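Local structure of FdhC (5KTD) at residues Y64-F69 with V80-F85; F92-W97 with E126-E131. The protein probably transfers an acyl group from coenzyme A to the amino group of a dTDP-linked sugar, as a member of the GNAT acetyltransferase family. All coordinates share one frame; numbering follows the deposited sequence.

Contact 1: residues Y64-F69 with V80-F85; sequences YYFIIF and VRLYDF. With QUH ([[(2~{R},3~{S},5~{R})-5-[5-methyl-2,4-bis(oxidanylidene)pyrimidin-1-yl]-3-oxidanyl-oxolan-2-yl]methoxy-oxidanyl-phosphoryl] [(2~{R},3~{R},4~{S},5~{S},6~{R})-6-methyl-3,5-bis(oxidanyl)-4-[[(3~{R})-3-oxidanylbutanoyl]amino]oxan-2-yl] hydrogen phosphate), chain C.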
ATOM      1  N   TYR A  64      -0.497   8.098  -6.674  1.00 14.52           N
ATOM      2  CA  TYR A  64      -1.287   7.008  -7.137  1.00 14.07           C
ATOM      3  C   TYR A  64      -1.911   6.340  -5.944  1.00 13.36           C
ATOM      4  O   TYR A  64      -1.226   5.921  -4.987  1.00 11.67           O
ATOM      5  CB  TYR A  64      -0.409   6.013  -7.907  1.00 15.23           C
ATOM      6  CG  TYR A  64       0.292   6.659  -9.083  1.00 16.91           C
ATOM      7  CD1 TYR A  64      -0.403   6.940 -10.257  1.00 19.03           C
ATOM      8  CD2 TYR A  64       1.613   7.022  -9.012  1.00 17.65           C
ATOM      9  CE1 TYR A  64       0.211   7.556 -11.339  1.00 20.07           C
ATOM     10  CE2 TYR A  64       2.257   7.654 -10.099  1.00 20.34           C
ATOM     11  CZ  TYR A  64       1.550   7.907 -11.266  1.00 20.08           C
ATOM     12  OH  TYR A  64       2.164   8.513 -12.375  1.00 24.23           O
ATOM     13  N   TYR A  65      -3.224   6.279  -5.995  1.00 12.89           N
ATOM     14  CA  TYR A  65      -4.066   5.869  -4.898  1.00 12.37           C
ATOM     15  C   TYR A  65      -4.897   4.726  -5.422  1.00 13.50           C
ATOM     16  O   TYR A  65      -5.481   4.851  -6.499  1.00 15.72           O
ATOM     17  CB  TYR A  65      -4.939   7.029  -4.526  1.00 11.71           C
ATOM     18  CG  TYR A  65      -5.733   6.950  -3.246  1.00 12.16           C
ATOM     19  CD1 TYR A  65      -5.486   6.001  -2.276  1.00 12.20           C
ATOM     20  CD2 TYR A  65      -6.725   7.906  -2.976  1.00 13.03           C
ATOM     21  CE1 TYR A  65      -6.217   5.999  -1.071  1.00 13.01           C
ATOM     22  CE2 TYR A  65      -7.466   7.865  -1.808  1.00 12.42           C
ATOM     23  CZ  TYR A  65      -7.219   6.885  -0.865  1.00 12.73           C
ATOM     24  OH  TYR A  65      -7.941   6.847   0.351  1.00 13.59           O
ATOM     25  N   PHE A  66      -4.941   3.619  -4.691  1.00 12.99           N
ATOM     26  CA  PHE A  66      -5.560   2.361  -5.169  1.00 12.46           C
ATOM     27  C   PHE A  66      -6.576   1.826  -4.162  1.00 11.47           C
ATOM     28  O   PHE A  66      -6.325   1.867  -2.964  1.00 10.60           O
ATOM     29  CB  PHE A  66      -4.517   1.268  -5.332  1.00 12.02           C
ATOM     30  CG  PHE A  66      -3.460   1.572  -6.374  1.00 12.15           C
ATOM     31  CD1 PHE A  66      -2.347   2.326  -6.063  1.00 12.17           C
ATOM     32  CD2 PHE A  66      -3.580   1.086  -7.641  1.00 12.57           C
ATOM     33  CE1 PHE A  66      -1.381   2.635  -7.043  1.00 12.78           C
ATOM     34  CE2 PHE A  66      -2.627   1.368  -8.625  1.00 12.17           C
ATOM     35  CZ  PHE A  66      -1.518   2.133  -8.327  1.00 12.33           C
ATOM     36  N   ILE A  67      -7.667   1.285  -4.699  1.00 11.36           N
ATOM     37  CA  ILE A  67      -8.548   0.390  -3.966  1.00 11.40           C
ATOM     38  C   ILE A  67      -7.922  -1.013  -4.088  1.00 11.24           C
ATOM     39  O   ILE A  67      -7.472  -1.372  -5.163  1.00 11.58           O
ATOM     40  CB  ILE A  67      -9.973   0.301  -4.552  1.00 11.66           C
ATOM     41  CG1 ILE A  67     -10.651   1.678  -4.546  1.00 12.13           C
ATOM     42  CG2 ILE A  67     -10.820  -0.708  -3.761  1.00 11.77           C
ATOM     43  CD1 ILE A  67     -10.626   2.408  -3.218  1.00 12.72           C
ATOM     44  N   ILE A  68      -7.901  -1.725  -2.966  1.00 10.98           N
ATOM     45  CA  ILE A  68      -7.486  -3.124  -2.895  1.00 12.13           C
ATOM     46  C   ILE A  68      -8.744  -3.984  -2.990  1.00 12.13           C
ATOM     47  O   ILE A  68      -9.696  -3.753  -2.287  1.00 12.31           O
ATOM     48  CB  ILE A  68      -6.750  -3.471  -1.602  1.00 11.89           C
ATOM     49  CG1 ILE A  68      -5.541  -2.533  -1.361  1.00 11.88           C
ATOM     50  CG2 ILE A  68      -6.316  -4.936  -1.675  1.00 12.00           C
ATOM     51  CD1 ILE A  68      -4.949  -2.631   0.029  1.00 11.93           C
ATOM     52  N   PHE A  69      -8.693  -5.000  -3.832  1.00 13.87           N
ATOM     53  CA  PHE A  69      -9.825  -5.898  -4.084  1.00 15.19           C
ATOM     54  C   PHE A  69      -9.417  -7.328  -3.781  1.00 16.70           C
ATOM     55  O   PHE A  69      -8.298  -7.690  -3.958  1.00 15.12           O
ATOM     56  CB  PHE A  69     -10.288  -5.851  -5.549  1.00 15.21           C
ATOM     57  CG  PHE A  69     -11.186  -4.659  -5.883  1.00 16.04           C
ATOM     58  CD1 PHE A  69     -12.568  -4.771  -5.768  1.00 16.22           C
ATOM     59  CD2 PHE A  69     -10.642  -3.417  -6.288  1.00 16.12           C
ATOM     60  CE1 PHE A  69     -13.383  -3.682  -6.049  1.00 15.94           C
ATOM     61  CE2 PHE A  69     -11.474  -2.323  -6.599  1.00 15.78           C
ATOM     62  CZ  PHE A  69     -12.840  -2.471  -6.465  1.00 16.16           C
ATOM     63  N   VAL A  80      -4.615   1.678  -0.510  1.00 12.58           N
ATOM     64  CA  VAL A  80      -3.181   1.906  -0.348  1.00 12.54           C
ATOM     65  C   VAL A  80      -2.804   3.027  -1.284  1.00 11.55           C
ATOM     66  O   VAL A  80      -3.464   3.228  -2.318  1.00 12.17           O
ATOM     67  CB  VAL A  80      -2.331   0.602  -0.535  1.00 12.15           C
ATOM     68  CG1 VAL A  80      -2.315   0.228  -2.007  1.00 12.82           C
ATOM     69  CG2 VAL A  80      -0.921   0.793   0.034  1.00 11.94           C
ATOM     70  N   ARG A  81      -1.766   3.746  -0.913  1.00 11.00           N
ATOM     71  CA  ARG A  81      -1.374   4.983  -1.634  1.00 12.41           C
ATOM     72  C   ARG A  81       0.135   5.185  -1.727  1.00 11.98           C
ATOM     73  O   ARG A  81       0.830   4.988  -0.722  1.00 12.10           O
ATOM     74  CB  ARG A  81      -2.005   6.188  -0.935  1.00 13.44           C
ATOM     75  CG  ARG A  81      -1.948   7.496  -1.696  1.00 14.60           C
ATOM     76  CD  ARG A  81      -2.941   8.520  -1.131  1.00 15.06           C
ATOM     77  NE  ARG A  81      -2.586   8.808   0.258  1.00 15.57           N
ATOM     78  CZ  ARG A  81      -2.101   9.949   0.782  1.00 15.63           C
ATOM     79  NH1 ARG A  81      -1.946  11.055   0.076  1.00 15.78           N
ATOM     80  NH2 ARG A  81      -1.824   9.986   2.089  1.00 14.57           N
ATOM     81  N   LEU A  82       0.605   5.601  -2.925  1.00 12.11           N
ATOM     82  CA  LEU A  82       1.942   6.058  -3.170  1.00 12.28           C
ATOM     83  C   LEU A  82       1.909   7.540  -3.370  1.00 13.10           C
ATOM     84  O   LEU A  82       1.174   8.007  -4.232  1.00 15.55           O
ATOM     85  CB  LEU A  82       2.579   5.443  -4.437  1.00 12.67           C
ATOM     86  CG  LEU A  82       2.969   3.969  -4.332  1.00 12.02           C
ATOM     87  CD1 LEU A  82       1.718   3.113  -4.248  1.00 12.31           C
ATOM     88  CD2 LEU A  82       3.814   3.643  -5.536  1.00 12.73           C
ATOM     89  N   TYR A  83       2.782   8.274  -2.670  1.00 13.70           N
ATOM     90  CA  TYR A  83       2.700   9.742  -2.636  1.00 14.67           C
ATOM     91  C   TYR A  83       4.019  10.381  -2.159  1.00 13.94           C
ATOM     92  O   TYR A  83       4.930   9.712  -1.680  1.00 12.58           O
ATOM     93  CB  TYR A  83       1.488  10.172  -1.767  1.00 14.79           C
ATOM     94  CG  TYR A  83       1.626   9.866  -0.268  1.00 14.53           C
ATOM     95  CD1 TYR A  83       1.633   8.550   0.217  1.00 12.68           C
ATOM     96  CD2 TYR A  83       1.758  10.940   0.710  1.00 13.60           C
ATOM     97  CE1 TYR A  83       1.773   8.301   1.590  1.00 12.76           C
ATOM     98  CE2 TYR A  83       1.911  10.677   2.066  1.00 12.63           C
ATOM     99  CZ  TYR A  83       1.938   9.344   2.509  1.00 12.44           C
ATOM    100  OH  TYR A  83       2.035   9.051   3.872  1.00 11.85           O
ATOM    101  N   ASP A  84       4.089  11.709  -2.313  1.00 15.03           N
ATOM    102  CA  ASP A  84       5.140  12.534  -1.738  1.00 14.33           C
ATOM    103  C   ASP A  84       6.507  12.130  -2.283  1.00 15.93           C
ATOM    104  O   ASP A  84       7.339  11.540  -1.567  1.00 18.34           O
ATOM    105  CB  ASP A  84       5.050  12.544  -0.232  1.00 14.89           C
ATOM    106  CG  ASP A  84       5.986  13.546   0.425  1.00 15.00           C
ATOM    107  OD1 ASP A  84       6.455  14.447  -0.257  1.00 16.13           O
ATOM    108  OD2 ASP A  84       6.269  13.409   1.629  1.00 14.07           O
ATOM    109  N   PHE A  85       6.648  12.379  -3.590  1.00 17.97           N
ATOM    110  CA  PHE A  85       7.818  11.967  -4.411  1.00 19.70           C
ATOM    111  C   PHE A  85       8.948  13.001  -4.355  1.00 21.02           C
ATOM    112  O   PHE A  85       8.687  14.195  -4.350  1.00 24.19           O
ATOM    113  CB  PHE A  85       7.405  11.767  -5.877  1.00 19.44           C
ATOM    114  CG  PHE A  85       6.265  10.767  -6.105  1.00 18.94           C
ATOM    115  CD1 PHE A  85       5.902   9.803  -5.168  1.00 20.90           C
ATOM    116  CD2 PHE A  85       5.626  10.739  -7.330  1.00 19.27           C
ATOM    117  CE1 PHE A  85       4.880   8.865  -5.435  1.00 20.97           C
ATOM    118  CE2 PHE A  85       4.620   9.817  -7.624  1.00 20.64           C
ATOM    119  CZ  PHE A  85       4.224   8.886  -6.664  1.00 20.53           C
TER
HETATM  120  O1  QUH C 202       0.061   3.726   6.160  1.00 14.15           O
HETATM  121  C1  QUH C 202       1.179   4.168   6.461  1.00 13.26           C
HETATM  122  C2  QUH C 202       2.475   3.507   6.120  1.00 12.73           C
HETATM  123  C3  QUH C 202       2.299   2.048   5.802  1.00 13.06           C
HETATM  124  O2  QUH C 202       2.393   1.255   6.995  1.00 13.50           O
HETATM  125  C4  QUH C 202       3.371   1.508   4.893  1.00 12.60           C
HETATM  126  N1  QUH C 202       1.342   5.365   7.139  1.00 14.34           N
HETATM  127  C5  QUH C 202       0.235   6.300   7.353  1.00 14.22           C
HETATM  128  C6  QUH C 202       0.312   6.902   8.758  1.00 15.58           C
HETATM  129  O3  QUH C 202       0.287   5.818   9.715  1.00 18.48           O
HETATM  130  C7  QUH C 202      -0.893   7.819   8.928  1.00 16.36           C
HETATM  131  C8  QUH C 202      -0.978   8.457  10.312  1.00 16.76           C
HETATM  132  O4  QUH C 202      -0.857   8.866   7.935  1.00 17.05           O
HETATM  133  C9  QUH C 202       0.344   7.468   6.413  1.00 14.83           C
HETATM  134  O5  QUH C 202       0.428   7.076   5.058  1.00 15.32           O
HETATM  135  C10 QUH C 202      -0.796   8.414   6.582  1.00 15.61           C
HETATM  136  O6  QUH C 202      -1.986   7.756   6.182  1.00 15.29           O
HETATM  137  P1  QUH C 202      -3.265   8.588   5.904  1.00 14.78           P
HETATM  138  O7  QUH C 202      -4.040   8.990   7.169  1.00 13.10           O
HETATM  139  O8  QUH C 202      -4.066   7.714   4.890  1.00 14.42           O
HETATM  140  O9  QUH C 202      -3.040   9.848   4.930  1.00 15.61           O
HETATM  141  P2  QUH C 202      -2.452  11.307   5.265  1.00 15.34           P
HETATM  142  O10 QUH C 202      -1.328  11.662   4.419  1.00 15.91           O
HETATM  143  O11 QUH C 202      -2.114  11.454   6.744  1.00 15.63           O
HETATM  144  O12 QUH C 202      -3.640  12.244   4.831  1.00 16.55           O
HETATM  145  C11 QUH C 202      -3.520  13.623   4.540  1.00 17.02           C
HETATM  146  C12 QUH C 202      -4.880  14.217   4.869  1.00 16.50           C
HETATM  147  C13 QUH C 202      -5.390  13.785   6.254  1.00 17.50           C
HETATM  148  O13 QUH C 202      -6.145  14.872   6.834  1.00 17.11           O
HETATM  149  C14 QUH C 202      -6.411  12.684   5.995  1.00 16.81           C
HETATM  150  C15 QUH C 202      -6.964  13.111   4.652  1.00 17.31           C
HETATM  151  O14 QUH C 202      -5.884  13.793   3.939  1.00 16.01           O
HETATM  152  N2  QUH C 202      -7.429  12.055   3.767  1.00 18.24           N
HETATM  153  C16 QUH C 202      -6.538  11.138   3.281  1.00 18.82           C
HETATM  154  C17 QUH C 202      -6.954  10.149   2.367  1.00 18.02           C
HETATM  155  C18 QUH C 202      -6.012   9.120   1.781  1.00 17.47           C
HETATM  156  C19 QUH C 202      -8.348  10.147   2.032  1.00 17.06           C
HETATM  157  O15 QUH C 202      -8.819   9.279   1.209  1.00 16.76           O
HETATM  158  N3  QUH C 202      -9.196  11.052   2.523  1.00 19.03           N
HETATM  159  C20 QUH C 202      -8.752  11.987   3.359  1.00 18.57           C
HETATM  160  O16 QUH C 202      -9.659  12.842   3.781  1.00 20.18           O

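Contact 2: residues F92-W97 with E126-E131; sequences FCWGSW and EQSHFE. With QUH ([[(2~{R},3~{S},5~{R})-5-[5-methyl-2,4-bis(oxidanylidene)pyrimidin-1-yl]-3-oxidanyl-oxolan-2-yl]methoxy-oxidanyl-phosphoryl] [(2~{R},3~{R},4~{S},5~{S},6~{R})-6-methyl-3,5-bis(oxidanyl)-4-[[(3~{R})-3-oxidanylbutanoyl]amino]oxan-2-yl] hydrogen phosphate), chain C.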
ATOM      1  N   PHE A  92       9.854   7.592  -2.912  1.00 14.61           N
ATOM      2  CA  PHE A  92       8.425   7.713  -2.838  1.00 14.40           C
ATOM      3  C   PHE A  92       7.976   7.337  -1.438  1.00 13.23           C
ATOM      4  O   PHE A  92       8.574   6.486  -0.825  1.00 12.65           O
ATOM      5  CB  PHE A  92       7.722   6.856  -3.914  1.00 15.77           C
ATOM      6  CG  PHE A  92       7.709   5.355  -3.639  1.00 15.63           C
ATOM      7  CD1 PHE A  92       8.768   4.563  -4.007  1.00 15.47           C
ATOM      8  CD2 PHE A  92       6.592   4.743  -3.066  1.00 16.12           C
ATOM      9  CE1 PHE A  92       8.788   3.210  -3.749  1.00 14.68           C
ATOM     10  CE2 PHE A  92       6.590   3.383  -2.823  1.00 16.01           C
ATOM     11  CZ  PHE A  92       7.691   2.604  -3.206  1.00 14.81           C
ATOM     12  N   CYS A  93       6.944   7.995  -0.950  1.00 13.08           N
ATOM     13  CA  CYS A  93       6.268   7.512   0.236  1.00 13.73           C
ATOM     14  C   CYS A  93       5.119   6.546  -0.139  1.00 13.06           C
ATOM     15  O   CYS A  93       4.536   6.629  -1.222  1.00 12.59           O
ATOM     16  CB  CYS A  93       5.753   8.686   1.121  1.00 13.34           C
ATOM     17  SG  CYS A  93       7.129   9.768   1.628  1.00 14.39           S
ATOM     18  N   TRP A  94       4.771   5.671   0.805  1.00 12.10           N
ATOM     19  CA  TRP A  94       3.526   4.965   0.739  1.00 12.50           C
ATOM     20  C   TRP A  94       2.849   4.829   2.105  1.00 11.43           C
ATOM     21  O   TRP A  94       3.464   5.057   3.140  1.00 11.23           O
ATOM     22  CB  TRP A  94       3.681   3.620   0.056  1.00 12.55           C
ATOM     23  CG  TRP A  94       4.296   2.473   0.819  1.00 13.61           C
ATOM     24  CD1 TRP A  94       5.617   2.231   1.041  1.00 13.81           C
ATOM     25  CD2 TRP A  94       3.592   1.331   1.318  1.00 13.75           C
ATOM     26  NE1 TRP A  94       5.777   0.996   1.675  1.00 15.10           N
ATOM     27  CE2 TRP A  94       4.549   0.424   1.832  1.00 13.62           C
ATOM     28  CE3 TRP A  94       2.235   0.981   1.363  1.00 14.09           C
ATOM     29  CZ2 TRP A  94       4.192  -0.808   2.428  1.00 14.38           C
ATOM     30  CZ3 TRP A  94       1.867  -0.262   1.990  1.00 14.30           C
ATOM     31  CH2 TRP A  94       2.860  -1.138   2.476  1.00 14.61           C
ATOM     32  N   GLY A  95       1.582   4.500   2.042  1.00 11.11           N
ATOM     33  CA  GLY A  95       0.736   4.457   3.228  1.00 11.02           C
ATOM     34  C   GLY A  95      -0.710   4.532   2.874  1.00 11.52           C
ATOM     35  O   GLY A  95      -1.111   3.937   1.857  1.00 12.82           O
ATOM     36  N   SER A  96      -1.518   5.201   3.718  1.00 11.20           N
ATOM     37  CA  SER A  96      -2.976   5.090   3.611  1.00 12.48           C
ATOM     38  C   SER A  96      -3.405   3.618   3.511  1.00 12.34           C
ATOM     39  O   SER A  96      -4.333   3.272   2.776  1.00 14.66           O
ATOM     40  CB  SER A  96      -3.538   5.913   2.436  1.00 13.06           C
ATOM     41  OG  SER A  96      -3.141   7.269   2.517  1.00 12.51           O
ATOM     42  N   TRP A  97      -2.750   2.770   4.288  1.00 13.07           N
ATOM     43  CA  TRP A  97      -2.781   1.325   4.073  1.00 13.71           C
ATOM     44  C   TRP A  97      -3.756   0.702   5.084  1.00 14.09           C
ATOM     45  O   TRP A  97      -3.476   0.666   6.293  1.00 12.53           O
ATOM     46  CB  TRP A  97      -1.401   0.776   4.275  1.00 14.67           C
ATOM     47  CG  TRP A  97      -1.232  -0.663   3.887  1.00 15.20           C
ATOM     48  CD1 TRP A  97      -1.796  -1.331   2.826  1.00 14.65           C
ATOM     49  CD2 TRP A  97      -0.355  -1.577   4.525  1.00 14.64           C
ATOM     50  NE1 TRP A  97      -1.346  -2.639   2.817  1.00 14.89           N
ATOM     51  CE2 TRP A  97      -0.440  -2.802   3.824  1.00 14.46           C
ATOM     52  CE3 TRP A  97       0.510  -1.475   5.638  1.00 16.18           C
ATOM     53  CZ2 TRP A  97       0.272  -3.915   4.197  1.00 14.14           C
ATOM     54  CZ3 TRP A  97       1.229  -2.595   6.025  1.00 15.93           C
ATOM     55  CH2 TRP A  97       1.087  -3.816   5.299  1.00 15.43           C
ATOM     56  N   GLU A 126      14.120   4.746  -6.538  1.00 25.28           N
ATOM     57  CA  GLU A 126      15.227   4.060  -5.881  1.00 27.07           C
ATOM     58  C   GLU A 126      14.987   3.700  -4.416  1.00 24.16           C
ATOM     59  O   GLU A 126      15.555   2.749  -3.913  1.00 23.43           O
ATOM     60  CB  GLU A 126      16.515   4.884  -6.035  1.00 30.80           C
ATOM     61  CG  GLU A 126      17.012   4.948  -7.492  1.00 37.79           C
ATOM     62  CD  GLU A 126      17.317   3.568  -8.116  1.00 41.59           C
ATOM     63  OE1 GLU A 126      16.738   3.195  -9.177  1.00 41.52           O
ATOM     64  OE2 GLU A 126      18.140   2.837  -7.530  1.00 48.48           O
ATOM     65  N   GLN A 127      14.088   4.425  -3.774  1.00 22.80           N
ATOM     66  CA  GLN A 127      13.900   4.327  -2.343  1.00 22.69           C
ATOM     67  C   GLN A 127      12.446   4.612  -1.921  1.00 17.29           C
ATOM     68  O   GLN A 127      11.763   5.371  -2.570  1.00 16.54           O
ATOM     69  CB  GLN A 127      14.882   5.322  -1.700  1.00 27.67           C
ATOM     70  CG  GLN A 127      15.224   4.938  -0.303  1.00 33.69           C
ATOM     71  CD  GLN A 127      16.211   5.912   0.328  1.00 38.03           C
ATOM     72  OE1 GLN A 127      15.912   7.111   0.534  1.00 32.39           O
ATOM     73  NE2 GLN A 127      17.407   5.401   0.628  1.00 41.30           N
ATOM     74  N   SER A 128      11.969   3.971  -0.848  1.00 15.88           N
ATOM     75  CA  SER A 128      10.620   4.148  -0.378  1.00 14.76           C
ATOM     76  C   SER A 128      10.702   4.658   1.040  1.00 13.18           C
ATOM     77  O   SER A 128      11.558   4.236   1.731  1.00 11.31           O
ATOM     78  CB  SER A 128       9.847   2.849  -0.373  1.00 15.57           C
ATOM     79  OG  SER A 128       8.499   3.157  -0.058  1.00 15.63           O
ATOM     80  N   HIS A 129       9.884   5.640   1.412  1.00 13.02           N
ATOM     81  CA  HIS A 129       9.864   6.129   2.799  1.00 13.96           C
ATOM     82  C   HIS A 129       8.464   5.967   3.364  1.00 12.38           C
ATOM     83  O   HIS A 129       7.507   6.132   2.672  1.00 12.59           O
ATOM     84  CB  HIS A 129      10.243   7.617   2.919  1.00 14.73           C
ATOM     85  CG  HIS A 129      11.620   7.967   2.396  1.00 15.46           C
ATOM     86  ND1 HIS A 129      11.976   9.276   2.133  1.00 16.34           N
ATOM     87  CD2 HIS A 129      12.704   7.213   2.061  1.00 13.90           C
ATOM     88  CE1 HIS A 129      13.231   9.311   1.701  1.00 14.94           C
ATOM     89  NE2 HIS A 129      13.697   8.081   1.661  1.00 13.62           N
ATOM     90  N   PHE A 130       8.362   5.621   4.647  1.00 12.45           N
ATOM     91  CA  PHE A 130       7.087   5.588   5.305  1.00 12.22           C
ATOM     92  C   PHE A 130       7.290   5.609   6.817  1.00 12.44           C
ATOM     93  O   PHE A 130       8.390   5.403   7.311  1.00 13.34           O
ATOM     94  CB  PHE A 130       6.260   4.338   4.891  1.00 11.82           C
ATOM     95  CG  PHE A 130       6.938   3.051   5.167  1.00 12.83           C
ATOM     96  CD1 PHE A 130       7.756   2.461   4.224  1.00 12.61           C
ATOM     97  CD2 PHE A 130       6.781   2.435   6.408  1.00 13.60           C
ATOM     98  CE1 PHE A 130       8.360   1.239   4.484  1.00 12.84           C
ATOM     99  CE2 PHE A 130       7.398   1.207   6.670  1.00 13.72           C
ATOM    100  CZ  PHE A 130       8.174   0.629   5.719  1.00 13.88           C
ATOM    101  N   GLU A 131       6.206   5.807   7.529  1.00 13.15           N
ATOM    102  CA  GLU A 131       6.233   5.842   8.962  1.00 13.70           C
ATOM    103  C   GLU A 131       5.037   5.109   9.512  1.00 13.82           C
ATOM    104  O   GLU A 131       4.070   4.901   8.808  1.00 13.26           O
ATOM    105  CB  GLU A 131       6.245   7.292   9.465  1.00 15.01           C
ATOM    106  CG  GLU A 131       5.017   8.133   9.226  1.00 15.24           C
ATOM    107  CD  GLU A 131       5.100   9.013   8.018  1.00 15.79           C
ATOM    108  OE1 GLU A 131       4.079   9.298   7.393  1.00 16.84           O
ATOM    109  OE2 GLU A 131       6.181   9.457   7.685  1.00 17.20           O
TER
HETATM  110  O1  QUH C 202       0.061   3.726   6.160  1.00 14.15           O
HETATM  111  C1  QUH C 202       1.179   4.168   6.461  1.00 13.26           C
HETATM  112  C2  QUH C 202       2.475   3.507   6.120  1.00 12.73           C
HETATM  113  C3  QUH C 202       2.299   2.048   5.802  1.00 13.06           C
HETATM  114  O2  QUH C 202       2.393   1.255   6.995  1.00 13.50           O
HETATM  115  C4  QUH C 202       3.371   1.508   4.893  1.00 12.60           C
HETATM  116  N1  QUH C 202       1.342   5.365   7.139  1.00 14.34           N
HETATM  117  C5  QUH C 202       0.235   6.300   7.353  1.00 14.22           C
HETATM  118  C6  QUH C 202       0.312   6.902   8.758  1.00 15.58           C
HETATM  119  O3  QUH C 202       0.287   5.818   9.715  1.00 18.48           O
HETATM  120  C7  QUH C 202      -0.893   7.819   8.928  1.00 16.36           C
HETATM  121  C8  QUH C 202      -0.978   8.457  10.312  1.00 16.76           C
HETATM  122  O4  QUH C 202      -0.857   8.866   7.935  1.00 17.05           O
HETATM  123  C9  QUH C 202       0.344   7.468   6.413  1.00 14.83           C
HETATM  124  O5  QUH C 202       0.428   7.076   5.058  1.00 15.32           O
HETATM  125  C10 QUH C 202      -0.796   8.414   6.582  1.00 15.61           C
HETATM  126  O6  QUH C 202      -1.986   7.756   6.182  1.00 15.29           O
HETATM  127  P1  QUH C 202      -3.265   8.588   5.904  1.00 14.78           P
HETATM  128  O7  QUH C 202      -4.040   8.990   7.169  1.00 13.10           O
HETATM  129  O8  QUH C 202      -4.066   7.714   4.890  1.00 14.42           O
HETATM  130  O9  QUH C 202      -3.040   9.848   4.930  1.00 15.61           O
HETATM  131  P2  QUH C 202      -2.452  11.307   5.265  1.00 15.34           P
HETATM  132  O10 QUH C 202      -1.328  11.662   4.419  1.00 15.91           O
HETATM  133  O11 QUH C 202      -2.114  11.454   6.744  1.00 15.63           O
HETATM  134  O12 QUH C 202      -3.640  12.244   4.831  1.00 16.55           O
HETATM  135  C11 QUH C 202      -3.520  13.623   4.540  1.00 17.02           C
HETATM  136  C12 QUH C 202      -4.880  14.217   4.869  1.00 16.50           C
HETATM  137  C13 QUH C 202      -5.390  13.785   6.254  1.00 17.50           C
HETATM  138  O13 QUH C 202      -6.145  14.872   6.834  1.00 17.11           O
HETATM  139  C14 QUH C 202      -6.411  12.684   5.995  1.00 16.81           C
HETATM  140  C15 QUH C 202      -6.964  13.111   4.652  1.00 17.31           C
HETATM  141  O14 QUH C 202      -5.884  13.793   3.939  1.00 16.01           O
HETATM  142  N2  QUH C 202      -7.429  12.055   3.767  1.00 18.24           N
HETATM  143  C16 QUH C 202      -6.538  11.138   3.281  1.00 18.82           C
HETATM  144  C17 QUH C 202      -6.954  10.149   2.367  1.00 18.02           C
HETATM  145  C18 QUH C 202      -6.012   9.120   1.781  1.00 17.47           C
HETATM  146  C19 QUH C 202      -8.348  10.147   2.032  1.00 17.06           C
HETATM  147  O15 QUH C 202      -8.819   9.279   1.209  1.00 16.76           O
HETATM  148  N3  QUH C 202      -9.196  11.052   2.523  1.00 19.03           N
HETATM  149  C20 QUH C 202      -8.752  11.987   3.359  1.00 18.57           C
HETATM  150  O16 QUH C 202      -9.659  12.842   3.781  1.00 20.18           O
HETATM  151  O   HOH W   1       3.828   6.801   5.850  1.00 14.92           O

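Contact 1: residues Y64-F69 with V80-F85
The β-hairpin of strands 64-70 and 75-86 brings Y65 opposite R81 as a non-hydrogen-bonded antiparallel pair, between the hydrogen-bonded pairs Y64-L82 and F66-V80. Four backbone bonds lock this register; in one, F66 N gives its hydrogen to V80 O at 2.8 Å. The same V80 carbonyl lies at the rim of the Y65 ring, its O 3.4 Å from Y65 CD1. R81 CD covers one face of that ring, 4.0 Å from the centroid, in a CH-π contact. With CG of Y65 anti to the backbone N (chi1 -169°), the ring crosses the R81 chain at a slant, and Y65 OH donates to thymine oxygen O15 of the bound dTDP-sugar, QUH, 2.7 Å away.

In the GNAT fold this hairpin contributes two strands of the central sheet, and one of its faces receives the nucleotide. The R81 chain bends at chi3 (62°); NH2 reaches phosphate oxygen O10 over 2.9 Å and sits over the centre of the Y83 ring. NH1 forms a salt bridge with E63 and NE a hydrogen bond with S96, so all three guanidinium nitrogens have partners and its rotation is fixed. Y83 OH is hydrogen-bonded to sugar hydroxyl O5 (2.8 Å). The opposite face, with Y64, F66, V80 and L82, is largely apolar: F66 CB meets V80 CG1 at 4.1 Å, and Y64 CD2 comes to the edge of the F85 ring, 4.0 Å from its CZ.

Contact 2: residues F92-W97 with E126-E131
S128 reaches over one face of the F92 ring, with CB 3.9 Å from the centroid in a CH-π contact and OG above the rim. Its hydroxyl, swung anti to the backbone N (chi1 -173°), also comes to the edge of the W94 indole, near its plane, 3.2 Å from W94 CD1, and gives a weak bond to F92 O. W94 and F130 lie side by side: the F130 ring and the five-membered ring of W94 are inclined at 62°, neither stacked nor edge-to-face, and F130 CD1 lies 3.5 Å from W94 NE1; that nitrogen is hydrogen-bonded to Y116.

The two strands are parallel neighbours in a β-α-β unit and part at 42°, the splay where GNAT enzymes receive the cofactor; W97 O is hydrogen-bonded to coenzyme A. Near F92 the bond from H129 N to F92 O is short, 2.7 Å, whereas that from W94 N to H129 O has already stretched to a weak 3.3 Å. Further along, a water bridges W94 O and E131 N, and the acyl arm of the bound dTDP-sugar, QUH, enters. Its terminal methyl C4 rests over the centre of the W94 indole, 3.5 Å from CE2, with F130 obliquely beside it. The amide N1 of QUH donates to E131 O at 3.2 Å; from the other strand, S96 OG donates to phosphate oxygen O8 over 2.6 Å.

After strand 11-15 and two helices the chain enters strand 64-70 and returns in strand 75-86, so contact 1 closes a short hairpin loop. A short connection leads into strand 91-99, and only after helix 107-122 does strand 127-133 come alongside it, where contact 2 closes the longer β-α-β loop. The two loops therefore follow in series, neither enclosing nor crossing the other. Strands 75-86 and 91-99 are neighbours in the sheet and join the contacts: Y83 O and C93 N lie 2.7 Å apart, a probable hydrogen bond, and V80 CG2 packs on W94 CE3. Both line the dTDP-sugar site: contact 1 meets thymine, phosphate and sugar, contact 2 phosphate, sugar and acyl arm.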